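Side-chain contact in 70 kDa peptidylprolyl isomerase, putative (Plasmodium falciparum, PDB 2FBN), which probably acts as an FK506-binding peptidylprolyl isomerase whose C-terminal tetratricopeptide repeat domain recognises the C-terminal pentapeptide of Hsp90: residues Lys84-Glu87 against Ile88-Leu92. Numbering follows the deposited sequence.
Sequences KNIE and ISCNL
Asn-91 turns its side-chain amide back onto the carbonyl of Glu-87, one turn earlier in helix 77-100 of this all-helical tetratricopeptide repeat domain. Glu-87 O therefore accepts two bonds from one residue. The backbone N of Asn-91 and its ND2 reach that oxygen from opposite faces of the carbonyl plane. The side-chain bond, Asn-91 ND2 to Glu-87 O, is 2.9 Å long but bent, with 140° at the hydrogen, and ND2 sits above the plane. CG of Asn-91 lies anti to its carbonyl carbon (chi1 -76°), which brings the amide back along the helix. The other end of the amide, OD1, is hydrogen-bonded to His-110 of helix 104-117, so the buried group is fixed at both ends and joins two helices.

Packing is tight on the buried side. Cys-90 SG lies 3.3 Å from Ile-86 O and 4.0 Å from Ile-86 CG2. Helix 54-66 covers Cys-90 through Ala-64 and Leu-65, while Val-35 and Phe-39 of helix 31-50 pack on Ile-86.

The solvent side is looser. Lys-84 and Ile-88 run side by side in the same direction. The lysine chain is extended, and its CE meets Ile-88 CD1 at 3.8 Å. This is an apolar touch by the aliphatic part of the lysine. A water bridges Asn-85 and Ser-89. It donates to Asn-85 O at 2.8 Å and lies 3.0 Å from Ser-89 OG.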
ATOM      1  N   LYS A  84       6.891   7.114 -14.319  1.00 23.88           N
ATOM      2  CA  LYS A  84       6.186   8.173 -13.597  1.00 24.90           C
ATOM      3  C   LYS A  84       4.764   8.349 -14.130  1.00 24.16           C
ATOM      4  O   LYS A  84       3.801   8.333 -13.366  1.00 23.05           O
ATOM      5  CB  LYS A  84       6.970   9.500 -13.671  1.00 25.35           C
ATOM      6  CG  LYS A  84       6.317  10.597 -12.851  1.00 26.94           C
ATOM      7  CD  LYS A  84       7.013  11.951 -12.994  1.00 28.23           C
ATOM      8  CE  LYS A  84       6.012  13.080 -12.776  1.00 33.01           C
ATOM      9  NZ  LYS A  84       6.596  14.405 -13.146  1.00 37.01           N
ATOM     10  N   ASN A  85       4.628   8.481 -15.448  1.00 23.96           N
ATOM     11  CA  ASN A  85       3.312   8.587 -16.085  1.00 24.34           C
ATOM     12  C   ASN A  85       2.390   7.390 -15.796  1.00 23.32           C
ATOM     13  O   ASN A  85       1.202   7.565 -15.493  1.00 22.48           O
ATOM     14  CB  ASN A  85       3.454   8.770 -17.603  1.00 25.93           C
ATOM     15  CG  ASN A  85       4.176  10.059 -17.977  1.00 29.31           C
ATOM     16  OD1 ASN A  85       4.302  10.989 -17.169  1.00 34.89           O
ATOM     17  ND2 ASN A  85       4.652  10.120 -19.214  1.00 34.24           N
ATOM     18  N   ILE A  86       2.944   6.174 -15.869  1.00 21.91           N
ATOM     19  CA  ILE A  86       2.153   4.978 -15.602  1.00 20.92           C
ATOM     20  C   ILE A  86       1.757   4.928 -14.121  1.00 20.08           C
ATOM     21  O   ILE A  86       0.629   4.563 -13.802  1.00 19.39           O
ATOM     22  CB  ILE A  86       2.893   3.683 -16.036  1.00 20.75           C
ATOM     23  CG1 ILE A  86       3.067   3.669 -17.564  1.00 21.78           C
ATOM     24  CG2 ILE A  86       2.159   2.419 -15.575  1.00 20.54           C
ATOM     25  CD1 ILE A  86       4.216   2.771 -18.022  1.00 22.33           C
ATOM     26  N   GLU A  87       2.679   5.303 -13.232  1.00 19.98           N
ATOM     27  CA  GLU A  87       2.376   5.320 -11.791  1.00 20.79           C
ATOM     28  C   GLU A  87       1.298   6.343 -11.443  1.00 20.60           C
ATOM     29  O   GLU A  87       0.383   6.049 -10.657  1.00 20.13           O
ATOM     30  CB  GLU A  87       3.630   5.563 -10.969  1.00 21.15           C
ATOM     31  CG  GLU A  87       4.569   4.353 -11.016  1.00 24.38           C
ATOM     32  CD  GLU A  87       5.693   4.380  -9.995  1.00 28.26           C
ATOM     33  OE1 GLU A  87       6.217   5.472  -9.682  1.00 30.05           O
ATOM     34  OE2 GLU A  87       6.079   3.273  -9.558  1.00 30.42           O
ATOM     35  N   ILE A  88       1.391   7.530 -12.036  1.00 20.62           N
ATOM     36  CA  ILE A  88       0.332   8.540 -11.838  1.00 20.70           C
ATOM     37  C   ILE A  88      -1.032   8.034 -12.307  1.00 20.61           C
ATOM     38  O   ILE A  88      -2.028   8.130 -11.574  1.00 19.84           O
ATOM     39  CB  ILE A  88       0.700   9.875 -12.533  1.00 20.72           C
ATOM     40  CG1 ILE A  88       1.859  10.549 -11.772  1.00 20.98           C
ATOM     41  CG2 ILE A  88      -0.550  10.758 -12.673  1.00 20.85           C
ATOM     42  CD1 ILE A  88       2.492  11.712 -12.510  1.00 22.81           C
ATOM     43  N   SER A  89      -1.083   7.466 -13.511  1.00 20.76           N
ATOM     44  CA  SER A  89      -2.346   6.969 -14.072  1.00 20.98           C
ATOM     45  C   SER A  89      -2.963   5.827 -13.265  1.00 20.25           C
ATOM     46  O   SER A  89      -4.155   5.850 -12.941  1.00 19.93           O
ATOM     47  CB  SER A  89      -2.157   6.519 -15.519  1.00 21.55           C
ATOM     48  OG  SER A  89      -1.841   7.636 -16.323  1.00 25.53           O
ATOM     49  N   CYS A  90      -2.148   4.826 -12.961  1.00 19.19           N
ATOM     50  CA  CYS A  90      -2.614   3.688 -12.183  1.00 18.38           C
ATOM     51  C   CYS A  90      -3.116   4.126 -10.810  1.00 17.17           C
ATOM     52  O   CYS A  90      -4.173   3.682 -10.362  1.00 18.31           O
ATOM     53  CB  CYS A  90      -1.470   2.703 -11.984  1.00 18.47           C
ATOM     54  SG  CYS A  90      -1.158   1.775 -13.495  1.00 20.36           S
ATOM     55  N   ASN A  91      -2.346   4.961 -10.115  1.00 17.23           N
ATOM     56  CA  ASN A  91      -2.793   5.384  -8.787  1.00 16.95           C
ATOM     57  C   ASN A  91      -4.032   6.283  -8.812  1.00 17.17           C
ATOM     58  O   ASN A  91      -4.900   6.163  -7.944  1.00 17.46           O
ATOM     59  CB  ASN A  91      -1.661   6.003  -7.996  1.00 17.40           C
ATOM     60  CG  ASN A  91      -0.710   4.947  -7.465  1.00 18.46           C
ATOM     61  OD1 ASN A  91      -1.078   4.134  -6.592  1.00 19.38           O
ATOM     62  ND2 ASN A  91       0.507   4.953  -7.973  1.00 19.53           N
ATOM     63  N   LEU A  92      -4.106   7.179  -9.793  1.00 17.42           N
ATOM     64  CA  LEU A  92      -5.302   8.003  -9.952  1.00 17.74           C
ATOM     65  C   LEU A  92      -6.524   7.128 -10.222  1.00 17.31           C
ATOM     66  O   LEU A  92      -7.579   7.275  -9.578  1.00 16.29           O
ATOM     67  CB  LEU A  92      -5.129   9.005 -11.087  1.00 17.60           C
ATOM     68  CG  LEU A  92      -4.394  10.306 -10.824  1.00 20.97           C
ATOM     69  CD1 LEU A  92      -4.162  10.997 -12.160  1.00 24.68           C
ATOM     70  CD2 LEU A  92      -5.232  11.189  -9.897  1.00 22.94           C
TER
HETATM   71  O   HOH W   1       0.023   9.990 -16.347  1.00 32.33           O